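Succinate dehydrogenase subunit A (Mycolicibacterium smegmatis, PDB 7D6V) binds FAD as the flavoprotein subunit of the mycobacterial succinate dehydrogenase Sdh1, where it probably oxidises succinate to fumarate and feeds the electrons toward quinone. Local coordinates at residues A[172-177]-A[230-235]; A[226-231]-A[537-542]; A[543-548]-A[590-595]. One frame throughout, in Å; residues are numbered along the deposited sequence.

Contact 1: A[172-177]-A[230-235]. With FAD (flavin-adenine dinucleotide), chain D.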
loop_
_atom_site.group_PDB
_atom_site.type_symbol
_atom_site.label_atom_id
_atom_site.label_comp_id
_atom_site.label_asym_id
_atom_site.label_seq_id
_atom_site.Cartn_x
_atom_site.Cartn_y
_atom_site.Cartn_z
ATOM N N THR A 172 5.250 -6.330 18.508
ATOM C CA THR A 172 5.085 -6.656 19.918
ATOM C C THR A 172 3.623 -6.984 20.175
ATOM O O THR A 172 2.734 -6.257 19.726
ATOM C CB THR A 172 5.537 -5.501 20.814
ATOM O OG1 THR A 172 6.861 -5.101 20.445
ATOM C CG2 THR A 172 5.538 -5.922 22.271
ATOM N N SER A 173 3.376 -8.071 20.898
ATOM C CA SER A 173 2.031 -8.567 21.144
ATOM C C SER A 173 1.755 -8.562 22.639
ATOM O O SER A 173 2.541 -9.106 23.418
ATOM C CB SER A 173 1.860 -9.975 20.572
ATOM O OG SER A 173 0.567 -10.483 20.838
ATOM N N ILE A 174 0.642 -7.951 23.033
ATOM C CA ILE A 174 0.241 -7.856 24.432
ATOM C C ILE A 174 -0.710 -9.000 24.740
ATOM O O ILE A 174 -1.693 -9.213 24.020
ATOM C CB ILE A 174 -0.413 -6.497 24.734
ATOM C CG1 ILE A 174 0.594 -5.363 24.546
ATOM C CG2 ILE A 174 -0.975 -6.480 26.141
ATOM C CD1 ILE A 174 1.774 -5.426 25.484
ATOM N N THR A 175 -0.421 -9.742 25.809
ATOM C CA THR A 175 -1.206 -10.913 26.167
ATOM C C THR A 175 -2.001 -10.757 27.454
ATOM O O THR A 175 -2.915 -11.552 27.689
ATOM C CB THR A 175 -0.302 -12.146 26.299
ATOM O OG1 THR A 175 0.504 -12.032 27.477
ATOM C CG2 THR A 175 0.603 -12.272 25.089
ATOM N N GLU A 176 -1.685 -9.771 28.288
ATOM C CA GLU A 176 -2.387 -9.594 29.549
ATOM C C GLU A 176 -2.338 -8.130 29.956
ATOM O O GLU A 176 -1.424 -7.391 29.588
ATOM C CB GLU A 176 -1.781 -10.468 30.653
ATOM C CG GLU A 176 -2.693 -10.711 31.841
ATOM C CD GLU A 176 -3.813 -11.685 31.527
ATOM O OE1 GLU A 176 -4.837 -11.262 30.951
ATOM O OE2 GLU A 176 -3.666 -12.881 31.853
ATOM N N LEU A 177 -3.342 -7.719 30.724
ATOM C CA LEU A 177 -3.363 -6.419 31.376
ATOM C C LEU A 177 -3.235 -6.630 32.876
ATOM O O LEU A 177 -3.976 -7.428 33.458
ATOM C CB LEU A 177 -4.647 -5.653 31.054
ATOM C CG LEU A 177 -4.886 -5.274 29.593
ATOM C CD1 LEU A 177 -6.163 -4.474 29.455
ATOM C CD2 LEU A 177 -3.709 -4.496 29.049
ATOM N N HIS A 230 -10.760 -7.005 22.770
ATOM C CA HIS A 230 -12.026 -7.468 23.324
ATOM C C HIS A 230 -11.784 -8.409 24.496
ATOM O O HIS A 230 -12.287 -8.186 25.603
ATOM C CB HIS A 230 -12.850 -8.171 22.244
ATOM C CG HIS A 230 -13.177 -7.310 21.065
ATOM N ND1 HIS A 230 -14.416 -6.738 20.882
ATOM C CD2 HIS A 230 -12.431 -6.936 19.999
ATOM C CE1 HIS A 230 -14.418 -6.044 19.759
ATOM N NE2 HIS A 230 -13.225 -6.147 19.204
ATOM N N ALA A 231 -10.965 -9.440 24.279
ATOM C CA ALA A 231 -10.654 -10.386 25.343
ATOM C C ALA A 231 -9.806 -9.753 26.436
ATOM O O ALA A 231 -9.968 -10.093 27.610
ATOM C CB ALA A 231 -9.945 -11.608 24.766
ATOM N N LEU A 232 -8.909 -8.833 26.076
ATOM C CA LEU A 232 -8.081 -8.172 27.079
ATOM C C LEU A 232 -8.930 -7.367 28.052
ATOM O O LEU A 232 -8.795 -7.503 29.272
ATOM C CB LEU A 232 -7.049 -7.275 26.395
ATOM C CG LEU A 232 -5.754 -7.942 25.934
ATOM C CD1 LEU A 232 -4.913 -6.976 25.123
ATOM C CD2 LEU A 232 -4.976 -8.457 27.122
ATOM N N ALA A 233 -9.826 -6.526 27.528
ATOM C CA ALA A 233 -10.711 -5.750 28.387
ATOM C C ALA A 233 -11.669 -6.653 29.146
ATOM O O ALA A 233 -11.980 -6.401 30.318
ATOM C CB ALA A 233 -11.485 -4.730 27.556
ATOM N N LEU A 234 -12.135 -7.720 28.500
ATOM C CA LEU A 234 -13.098 -8.602 29.137
ATOM C C LEU A 234 -12.469 -9.343 30.313
ATOM O O LEU A 234 -13.114 -9.539 31.348
ATOM C CB LEU A 234 -13.649 -9.559 28.082
ATOM C CG LEU A 234 -14.843 -10.452 28.363
ATOM C CD1 LEU A 234 -16.058 -9.600 28.661
ATOM C CD2 LEU A 234 -15.091 -11.316 27.156
ATOM N N ARG A 235 -11.201 -9.745 30.181
ATOM C CA ARG A 235 -10.494 -10.383 31.287
ATOM C C ARG A 235 -9.996 -9.377 32.317
ATOM O O ARG A 235 -9.807 -9.739 33.483
ATOM C CB ARG A 235 -9.323 -11.214 30.760
ATOM C CG ARG A 235 -9.737 -12.466 30.006
ATOM C CD ARG A 235 -8.559 -13.402 29.768
ATOM N NE ARG A 235 -7.504 -12.781 28.976
ATOM C CZ ARG A 235 -7.345 -12.963 27.672
ATOM N NH1 ARG A 235 -6.357 -12.356 27.032
ATOM N NH2 ARG A 235 -8.174 -13.749 27.005
HETATM P PA FAD D . -6.551 -1.284 12.955
HETATM O O1A FAD D . -5.771 -0.125 12.459
HETATM O O2A FAD D . -7.202 -2.191 11.984
HETATM O O5B FAD D . -5.550 -2.187 13.811
HETATM C C5B FAD D . -5.485 -2.169 15.225
HETATM C C4B FAD D . -4.035 -2.217 15.675
HETATM O O4B FAD D . -3.925 -2.899 16.919
HETATM C C3B FAD D . -3.115 -2.952 14.731
HETATM O O3B FAD D . -1.929 -2.181 14.617
HETATM C C2B FAD D . -2.778 -4.233 15.449
HETATM O O2B FAD D . -1.489 -4.730 15.113
HETATM C C1B FAD D . -2.827 -3.797 16.884
HETATM N N9A FAD D . -3.057 -4.940 17.781
HETATM C C8A FAD D . -4.086 -5.785 17.745
HETATM N N7A FAD D . -3.978 -6.708 18.717
HETATM C C5A FAD D . -2.853 -6.455 19.392
HETATM C C6A FAD D . -2.136 -7.040 20.535
HETATM N N6A FAD D . -2.610 -8.117 21.179
HETATM N N1A FAD D . -0.991 -6.463 20.916
HETATM C C2A FAD D . -0.496 -5.386 20.300
HETATM N N3A FAD D . -1.092 -4.807 19.260
HETATM C C4A FAD D . -2.250 -5.286 18.771
HETATM N N1 FAD D . -14.171 1.425 6.724
HETATM C C2 FAD D . -14.591 2.503 6.033
HETATM O O2 FAD D . -15.108 3.435 6.655
HETATM N N3 FAD D . -14.480 2.614 4.710
HETATM C C4 FAD D . -13.943 1.654 3.969
HETATM O O4 FAD D . -13.848 1.780 2.741
HETATM C C4X FAD D . -13.456 0.435 4.635
HETATM N N5 FAD D . -12.900 -0.573 3.946
HETATM C C5X FAD D . -12.462 -1.668 4.586
HETATM C C6 FAD D . -11.888 -2.698 3.859
HETATM C C7 FAD D . -11.439 -3.831 4.508
HETATM C C7M FAD D . -10.818 -4.955 3.732
HETATM C C8 FAD D . -11.569 -3.942 5.975
HETATM C C8M FAD D . -11.080 -5.172 6.679
HETATM C C9 FAD D . -12.138 -2.917 6.707
HETATM C C9A FAD D . -12.589 -1.786 6.059
HETATM N N10 FAD D . -13.167 -0.749 6.795
HETATM C C10 FAD D . -13.607 0.380 6.099
HETATM C "C1'" FAD D . -13.291 -0.831 8.246
HETATM C "C2'" FAD D . -12.219 0.037 8.895
HETATM O "O2'" FAD D . -11.015 -0.018 8.135
HETATM C "C3'" FAD D . -11.873 -0.423 10.300
HETATM O "O3'" FAD D . -13.014 -0.248 11.128
HETATM C "C4'" FAD D . -10.729 0.401 10.867
HETATM O "O4'" FAD D . -9.572 0.234 10.060
HETATM C "C5'" FAD D . -10.373 0.002 12.285
HETATM O "O5'" FAD D . -9.175 0.681 12.630
HETATM P P FAD D . -8.487 0.550 14.061
HETATM O O1P FAD D . -7.518 1.672 14.182
HETATM O O2P FAD D . -9.533 0.398 15.106
HETATM O O3P FAD D . -7.681 -0.841 14.003
#

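Contact 2: A[226-231]-A[537-542]. With FAD (flavin-adenine dinucleotide), chain D.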
loop_
_atom_site.group_PDB
_atom_site.type_symbol
_atom_site.label_atom_id
_atom_site.label_comp_id
_atom_site.label_asym_id
_atom_site.label_seq_id
_atom_site.Cartn_x
_atom_site.Cartn_y
_atom_site.Cartn_z
ATOM N N THR A 226 -7.585 -11.065 15.600
ATOM C CA THR A 226 -7.849 -12.266 16.380
ATOM C C THR A 226 -8.710 -11.999 17.605
ATOM O O THR A 226 -8.761 -12.839 18.508
ATOM C CB THR A 226 -6.536 -12.926 16.806
ATOM O OG1 THR A 226 -5.812 -12.042 17.669
ATOM C CG2 THR A 226 -5.687 -13.257 15.594
ATOM N N GLY A 227 -9.385 -10.858 17.661
ATOM C CA GLY A 227 -10.216 -10.544 18.800
ATOM C C GLY A 227 -9.472 -10.066 20.022
ATOM O O GLY A 227 -10.073 -9.984 21.099
ATOM N N ASP A 228 -8.185 -9.764 19.896
ATOM C CA ASP A 228 -7.450 -9.168 21.000
ATOM C C ASP A 228 -8.024 -7.794 21.311
ATOM O O ASP A 228 -8.592 -7.121 20.445
ATOM C CB ASP A 228 -5.968 -9.053 20.654
ATOM C CG ASP A 228 -5.313 -10.398 20.449
ATOM O OD1 ASP A 228 -5.770 -11.384 21.058
ATOM O OD2 ASP A 228 -4.339 -10.471 19.674
ATOM N N GLY A 229 -7.879 -7.374 22.557
ATOM C CA GLY A 229 -8.500 -6.136 22.970
ATOM C C GLY A 229 -9.869 -6.393 23.552
ATOM O O GLY A 229 -10.116 -6.057 24.710
ATOM N N HIS A 230 -10.760 -7.005 22.770
ATOM C CA HIS A 230 -12.026 -7.468 23.324
ATOM C C HIS A 230 -11.784 -8.409 24.496
ATOM O O HIS A 230 -12.287 -8.186 25.603
ATOM C CB HIS A 230 -12.850 -8.171 22.244
ATOM C CG HIS A 230 -13.177 -7.310 21.065
ATOM N ND1 HIS A 230 -14.416 -6.738 20.882
ATOM C CD2 HIS A 230 -12.431 -6.936 19.999
ATOM C CE1 HIS A 230 -14.418 -6.044 19.759
ATOM N NE2 HIS A 230 -13.225 -6.147 19.204
ATOM N N ALA A 231 -10.965 -9.440 24.279
ATOM C CA ALA A 231 -10.654 -10.386 25.343
ATOM C C ALA A 231 -9.806 -9.753 26.436
ATOM O O ALA A 231 -9.968 -10.093 27.610
ATOM C CB ALA A 231 -9.945 -11.608 24.766
ATOM N N ALA A 537 -1.314 -20.228 19.012
ATOM C CA ALA A 537 -1.790 -20.858 20.238
ATOM C C ALA A 537 -2.166 -19.818 21.282
ATOM O O ALA A 537 -3.117 -20.011 22.047
ATOM C CB ALA A 537 -0.728 -21.806 20.787
ATOM N N ILE A 538 -1.424 -18.712 21.338
ATOM C CA ILE A 538 -1.768 -17.649 22.277
ATOM C C ILE A 538 -3.044 -16.933 21.842
ATOM O O ILE A 538 -3.921 -16.652 22.664
ATOM C CB ILE A 538 -0.590 -16.672 22.433
ATOM C CG1 ILE A 538 0.598 -17.374 23.085
ATOM C CG2 ILE A 538 -0.996 -15.468 23.263
ATOM C CD1 ILE A 538 1.890 -16.609 22.952
ATOM N N ASP A 539 -3.169 -16.625 20.547
ATOM C CA ASP A 539 -4.352 -15.931 20.039
ATOM C C ASP A 539 -5.627 -16.757 20.164
ATOM O O ASP A 539 -6.727 -16.185 20.204
ATOM C CB ASP A 539 -4.155 -15.549 18.571
ATOM C CG ASP A 539 -3.064 -14.520 18.374
ATOM O OD1 ASP A 539 -2.960 -13.589 19.200
ATOM O OD2 ASP A 539 -2.318 -14.633 17.379
ATOM N N MET A 540 -5.504 -18.086 20.200
ATOM C CA MET A 540 -6.686 -18.936 20.189
ATOM C C MET A 540 -7.553 -18.738 21.425
ATOM O O MET A 540 -8.773 -18.899 21.349
ATOM C CB MET A 540 -6.271 -20.400 20.058
ATOM C CG MET A 540 -6.317 -20.936 18.635
ATOM S SD MET A 540 -7.909 -20.689 17.835
ATOM C CE MET A 540 -8.858 -22.010 18.577
ATOM N N ARG A 541 -6.960 -18.382 22.568
ATOM C CA ARG A 541 -7.769 -18.194 23.770
ATOM C C ARG A 541 -8.650 -16.952 23.657
ATOM O O ARG A 541 -9.835 -16.982 24.023
ATOM C CB ARG A 541 -6.865 -18.140 25.008
ATOM C CG ARG A 541 -6.069 -16.860 25.193
ATOM C CD ARG A 541 -5.064 -16.975 26.326
ATOM N NE ARG A 541 -5.681 -16.884 27.646
ATOM C CZ ARG A 541 -5.402 -15.939 28.539
ATOM N NH1 ARG A 541 -4.517 -14.996 28.254
ATOM N NH2 ARG A 541 -6.005 -15.938 29.716
ATOM N N ASN A 542 -8.102 -15.861 23.113
ATOM C CA ASN A 542 -8.908 -14.679 22.845
ATOM C C ASN A 542 -9.992 -14.982 21.825
ATOM O O ASN A 542 -11.139 -14.541 21.974
ATOM C CB ASN A 542 -8.022 -13.538 22.351
ATOM C CG ASN A 542 -6.819 -13.314 23.232
ATOM O OD1 ASN A 542 -6.911 -13.383 24.455
ATOM N ND2 ASN A 542 -5.678 -13.048 22.615
HETATM P PA FAD D . -6.551 -1.284 12.955
HETATM O O1A FAD D . -5.771 -0.125 12.459
HETATM O O2A FAD D . -7.202 -2.191 11.984
HETATM O O5B FAD D . -5.550 -2.187 13.811
HETATM C C5B FAD D . -5.485 -2.169 15.225
HETATM C C4B FAD D . -4.035 -2.217 15.675
HETATM O O4B FAD D . -3.925 -2.899 16.919
HETATM C C3B FAD D . -3.115 -2.952 14.731
HETATM O O3B FAD D . -1.929 -2.181 14.617
HETATM C C2B FAD D . -2.778 -4.233 15.449
HETATM O O2B FAD D . -1.489 -4.730 15.113
HETATM C C1B FAD D . -2.827 -3.797 16.884
HETATM N N9A FAD D . -3.057 -4.940 17.781
HETATM C C8A FAD D . -4.086 -5.785 17.745
HETATM N N7A FAD D . -3.978 -6.708 18.717
HETATM C C5A FAD D . -2.853 -6.455 19.392
HETATM C C6A FAD D . -2.136 -7.040 20.535
HETATM N N6A FAD D . -2.610 -8.117 21.179
HETATM N N1A FAD D . -0.991 -6.463 20.916
HETATM C C2A FAD D . -0.496 -5.386 20.300
HETATM N N3A FAD D . -1.092 -4.807 19.260
HETATM C C4A FAD D . -2.250 -5.286 18.771
HETATM N N1 FAD D . -14.171 1.425 6.724
HETATM C C2 FAD D . -14.591 2.503 6.033
HETATM O O2 FAD D . -15.108 3.435 6.655
HETATM N N3 FAD D . -14.480 2.614 4.710
HETATM C C4 FAD D . -13.943 1.654 3.969
HETATM O O4 FAD D . -13.848 1.780 2.741
HETATM C C4X FAD D . -13.456 0.435 4.635
HETATM N N5 FAD D . -12.900 -0.573 3.946
HETATM C C5X FAD D . -12.462 -1.668 4.586
HETATM C C6 FAD D . -11.888 -2.698 3.859
HETATM C C7 FAD D . -11.439 -3.831 4.508
HETATM C C7M FAD D . -10.818 -4.955 3.732
HETATM C C8 FAD D . -11.569 -3.942 5.975
HETATM C C8M FAD D . -11.080 -5.172 6.679
HETATM C C9 FAD D . -12.138 -2.917 6.707
HETATM C C9A FAD D . -12.589 -1.786 6.059
HETATM N N10 FAD D . -13.167 -0.749 6.795
HETATM C C10 FAD D . -13.607 0.380 6.099
HETATM C "C1'" FAD D . -13.291 -0.831 8.246
HETATM C "C2'" FAD D . -12.219 0.037 8.895
HETATM O "O2'" FAD D . -11.015 -0.018 8.135
HETATM C "C3'" FAD D . -11.873 -0.423 10.300
HETATM O "O3'" FAD D . -13.014 -0.248 11.128
HETATM C "C4'" FAD D . -10.729 0.401 10.867
HETATM O "O4'" FAD D . -9.572 0.234 10.060
HETATM C "C5'" FAD D . -10.373 0.002 12.285
HETATM O "O5'" FAD D . -9.175 0.681 12.630
HETATM P P FAD D . -8.487 0.550 14.061
HETATM O O1P FAD D . -7.518 1.672 14.182
HETATM O O2P FAD D . -9.533 0.398 15.106
HETATM O O3P FAD D . -7.681 -0.841 14.003
#

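Contact 3: A[543-548]-A[590-595]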
loop_
_atom_site.group_PDB
_atom_site.type_symbol
_atom_site.label_atom_id
_atom_site.label_comp_id
_atom_site.label_asym_id
_atom_site.label_seq_id
_atom_site.Cartn_x
_atom_site.Cartn_y
_atom_site.Cartn_z
ATOM N N MET A 543 -9.644 -15.734 20.778
ATOM C CA MET A 543 -10.641 -16.069 19.766
ATOM C C MET A 543 -11.773 -16.900 20.357
ATOM O O MET A 543 -12.946 -16.670 20.043
ATOM C CB MET A 543 -9.980 -16.793 18.595
ATOM C CG MET A 543 -9.470 -15.853 17.520
ATOM S SD MET A 543 -8.891 -16.682 16.034
ATOM C CE MET A 543 -7.213 -17.086 16.501
ATOM N N LEU A 544 -11.446 -17.858 21.226
ATOM C CA LEU A 544 -12.476 -18.683 21.848
ATOM C C LEU A 544 -13.384 -17.857 22.750
ATOM O O LEU A 544 -14.611 -18.027 22.731
ATOM C CB LEU A 544 -11.831 -19.821 22.637
ATOM C CG LEU A 544 -11.207 -20.962 21.831
ATOM C CD1 LEU A 544 -10.362 -21.852 22.726
ATOM C CD2 LEU A 544 -12.277 -21.773 21.128
ATOM N N LEU A 545 -12.802 -16.954 23.544
ATOM C CA LEU A 545 -13.615 -16.111 24.418
ATOM C C LEU A 545 -14.562 -15.228 23.608
ATOM O O LEU A 545 -15.759 -15.120 23.917
ATOM C CB LEU A 545 -12.704 -15.265 25.306
ATOM C CG LEU A 545 -13.346 -14.527 26.478
ATOM C CD1 LEU A 545 -14.001 -15.512 27.409
ATOM C CD2 LEU A 545 -12.313 -13.701 27.216
ATOM N N VAL A 546 -14.044 -14.605 22.547
ATOM C CA VAL A 546 -14.873 -13.721 21.734
ATOM C C VAL A 546 -15.963 -14.511 21.019
ATOM O O VAL A 546 -17.099 -14.042 20.886
ATOM C CB VAL A 546 -13.995 -12.929 20.750
ATOM C CG1 VAL A 546 -14.847 -12.232 19.710
ATOM C CG2 VAL A 546 -13.153 -11.917 21.504
ATOM N N SER A 547 -15.641 -15.721 20.550
ATOM C CA SER A 547 -16.646 -16.549 19.896
ATOM C C SER A 547 -17.763 -16.931 20.857
ATOM O O SER A 547 -18.942 -16.911 20.485
ATOM C CB SER A 547 -15.993 -17.798 19.309
ATOM O OG SER A 547 -14.901 -17.454 18.479
ATOM N N GLU A 548 -17.413 -17.285 22.097
ATOM C CA GLU A 548 -18.446 -17.586 23.083
ATOM C C GLU A 548 -19.344 -16.378 23.323
ATOM O O GLU A 548 -20.574 -16.510 23.392
ATOM C CB GLU A 548 -17.809 -18.048 24.392
ATOM C CG GLU A 548 -18.767 -18.755 25.336
ATOM C CD GLU A 548 -18.129 -19.091 26.672
ATOM O OE1 GLU A 548 -18.873 -19.336 27.645
ATOM O OE2 GLU A 548 -16.882 -19.114 26.751
ATOM N N PRO A 590 -8.348 -21.385 31.814
ATOM C CA PRO A 590 -7.699 -20.211 31.203
ATOM C C PRO A 590 -8.541 -19.557 30.116
ATOM O O PRO A 590 -8.155 -18.523 29.575
ATOM C CB PRO A 590 -6.409 -20.786 30.600
ATOM C CG PRO A 590 -6.304 -22.188 31.116
ATOM C CD PRO A 590 -7.705 -22.629 31.371
ATOM N N VAL A 591 -9.676 -20.168 29.795
ATOM C CA VAL A 591 -10.687 -19.563 28.937
ATOM C C VAL A 591 -11.934 -19.432 29.797
ATOM O O VAL A 591 -12.659 -20.409 30.017
ATOM C CB VAL A 591 -10.957 -20.381 27.670
ATOM C CG1 VAL A 591 -11.898 -19.619 26.754
ATOM C CG2 VAL A 591 -9.656 -20.693 26.954
ATOM N N VAL A 592 -12.181 -18.226 30.291
ATOM C CA VAL A 592 -13.250 -17.961 31.249
ATOM C C VAL A 592 -14.619 -18.051 30.583
ATOM O O VAL A 592 -14.728 -17.876 29.361
ATOM C CB VAL A 592 -13.035 -16.595 31.912
ATOM C CG1 VAL A 592 -11.736 -16.596 32.682
ATOM C CG2 VAL A 592 -12.969 -15.532 30.853
ATOM N N PRO A 593 -15.676 -18.349 31.331
ATOM C CA PRO A 593 -17.030 -18.290 30.782
ATOM C C PRO A 593 -17.656 -16.914 30.968
ATOM O O PRO A 593 -17.264 -16.128 31.832
ATOM C CB PRO A 593 -17.786 -19.350 31.595
ATOM C CG PRO A 593 -17.050 -19.457 32.874
ATOM C CD PRO A 593 -15.651 -18.928 32.682
ATOM N N ASP A 594 -18.650 -16.637 30.130
ATOM C CA ASP A 594 -19.277 -15.327 30.073
ATOM C C ASP A 594 -20.750 -15.409 30.442
ATOM O O ASP A 594 -21.416 -16.421 30.212
ATOM C CB ASP A 594 -19.139 -14.711 28.681
ATOM C CG ASP A 594 -17.721 -14.757 28.168
ATOM O OD1 ASP A 594 -17.359 -15.755 27.510
ATOM O OD2 ASP A 594 -16.966 -13.795 28.419
ATOM N N VAL A 595 -21.244 -14.321 31.024
ATOM C CA VAL A 595 -22.660 -14.119 31.293
ATOM C C VAL A 595 -23.101 -12.874 30.541
ATOM O O VAL A 595 -22.421 -11.841 30.590
ATOM C CB VAL A 595 -22.941 -13.984 32.801
ATOM C CG1 VAL A 595 -24.274 -13.303 33.038
ATOM C CG2 VAL A 595 -22.931 -15.344 33.452
#

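Contact 1: A[172-177]-A[230-235]
Glu-176 and Arg-235 are brought together by bends in both side chains. The glutamate leaves the strand away from the helix, CG anti to the backbone N, and turns back at chi2 (74°) until Glu-176 OE1 lies 3.6 Å from Arg-235 NE, a long salt bridge. Arg-235 bends at chi3, which lays its guanidinium under Ala-231 O of its own helix and presents its edge to the carboxylate; the two planes stand 76° apart, so the pair does not close a two-pronged bridge. The stronger polar partner of Arg-235 is Asn-542, whose OD1 accepts a hydrogen bond from NH1.

Leu-232 fills the middle of the contact. With CG beside its backbone N, its two methyls fork over the strand: CD1 reaches Ile-174 CG2 at 4.1 Å, while CD2 lies 3.7 Å from Glu-176 CA and 4.0 Å from Leu-177 CG. Both Ile-174 and Leu-177 cross the leucine at about a right angle. Thr-175 and Glu-176 together face Phe-188 in a classic beta bulge against strand 184-191.

Ile-174 also serves the cofactor through its main chain. Its N donates to FAD N1A over 3.1 Å in an almost straight bond (172°), and its O accepts from FAD N6A at 3.2 Å. Segment 172-177 thus reads the N1/N6 edge of adenine much as a pairing base would, and the two bonds fix how the ring is turned in its plane.

The chemistry is therefore divided: backbone polar groups of the strand recognise adenine, a leucine supplies the apolar packing, and a loose ion pair at the partly exposed end ties strand to helix. At its length that ion pair is probably a weak tie, secondary to the NH1 hydrogen bond to Asn-542.

Contact 2: A[226-231]-A[537-542]
Thr-226 rests against Asp-539 on the long helix, its CB 4.0 Å from Asp-539 CB and its CG2 turned toward the carboxylate. Next, Gly-227 adopts a positive phi, a conformation that favours glycine. Asp-228 follows, with CG beside its backbone N (chi1 -64°), an orientation that carries the carboxylate between the helix and the adenine of FAD. Asp-228 OD2 accepts a weak hydrogen bond from FAD N6A at 3.3 Å and lies 3.4 Å from Asp-539 OD1. That meeting of two acidic groups is probably eased by Lys-39, which forms a salt bridge with Asp-228 and a weak, long ion pair with Asp-539. The modelled approach of Asp-228 OD1 to the Asn-542 amide is too close to be trusted; Asn-542 OD1 accepts a hydrogen bond from Arg-235 NH1. Gly-229 then provides the N-cap position, and in the first turn of the helix Ala-231 sets CB 3.6 Å from Asn-542 CB. Here the loop leading into helix 230-236 is pressed on helix 532-556, so that the FAD-binding part of the chain meets the C-terminal region beside the adenine; Met-540, on the far side of the long helix, packs on helix 481-495.

Contact 3: A[543-548]-A[590-595]
Apolar contacts join Leu-544 and Leu-545 of the helix to Val-591 and Val-592 of the incoming loop. Leu-544 meets Val-591 low on its side chain, CB to CG1 at 4.1 Å. Leu-545 reaches further: with CG anti to the backbone N (chi1 -168°), the leucine swings its branched end toward the loop, and CD1 comes to 3.6 Å from Val-592 CG2 while CD2 stays close to the same methyl at 4.1 Å. The leucine crosses the valine obliquely. Leu-545 CD1 also meets the oxygen end of the Asp-594 carboxylate, 3.4 Å from Asp-594 OD1.

The acidic contact lies one helical turn on. Glu-548 extends beyond CG and brings OE2 to 3.5 Å from Asp-594 OD1, with the carboxylate planes 77° apart. Two acceptors so near each other form no bond, and the negative charge is probably offset by Lys-516, which makes a salt bridge with Glu-548 OE2. Lys-552 adds a weak, long ion pair to Glu-548 OE1 and donates a hydrogen bond to Asp-594 O.

The loop and the start of strand 594-597, which pairs antiparallel with 582-585, thus lie along helix 532-556. Leu-234 of helix 230-236 packs on both Leu-545 of the long helix and Asp-594 of the strand, helix 502-518 packs on Leu-544 and Val-591, and helix 481-495 packs on Met-543 and Ser-547.

Overall arrangement
The three contacts lie close together on one side of the chain's centre. Contacts 1 and 2 have centres about 7 Å apart, share helix 230-236 and both touch the FAD adenine; contacts 2 and 3 are about 10 Å apart on successive parts of helix 532-556, and contacts 1 and 3 about 13 Å apart. In sequence, contact 2 opens on the stretch where contact 1 closes, the two sharing His-230 and Ala-231, and spans 306 residues from the FAD-binding part to the C-terminal region; contact 3 follows wholly within the latter. One helix, 532-556, therefore meets both the loop that binds the adenine and the segment leading into strand 594-597.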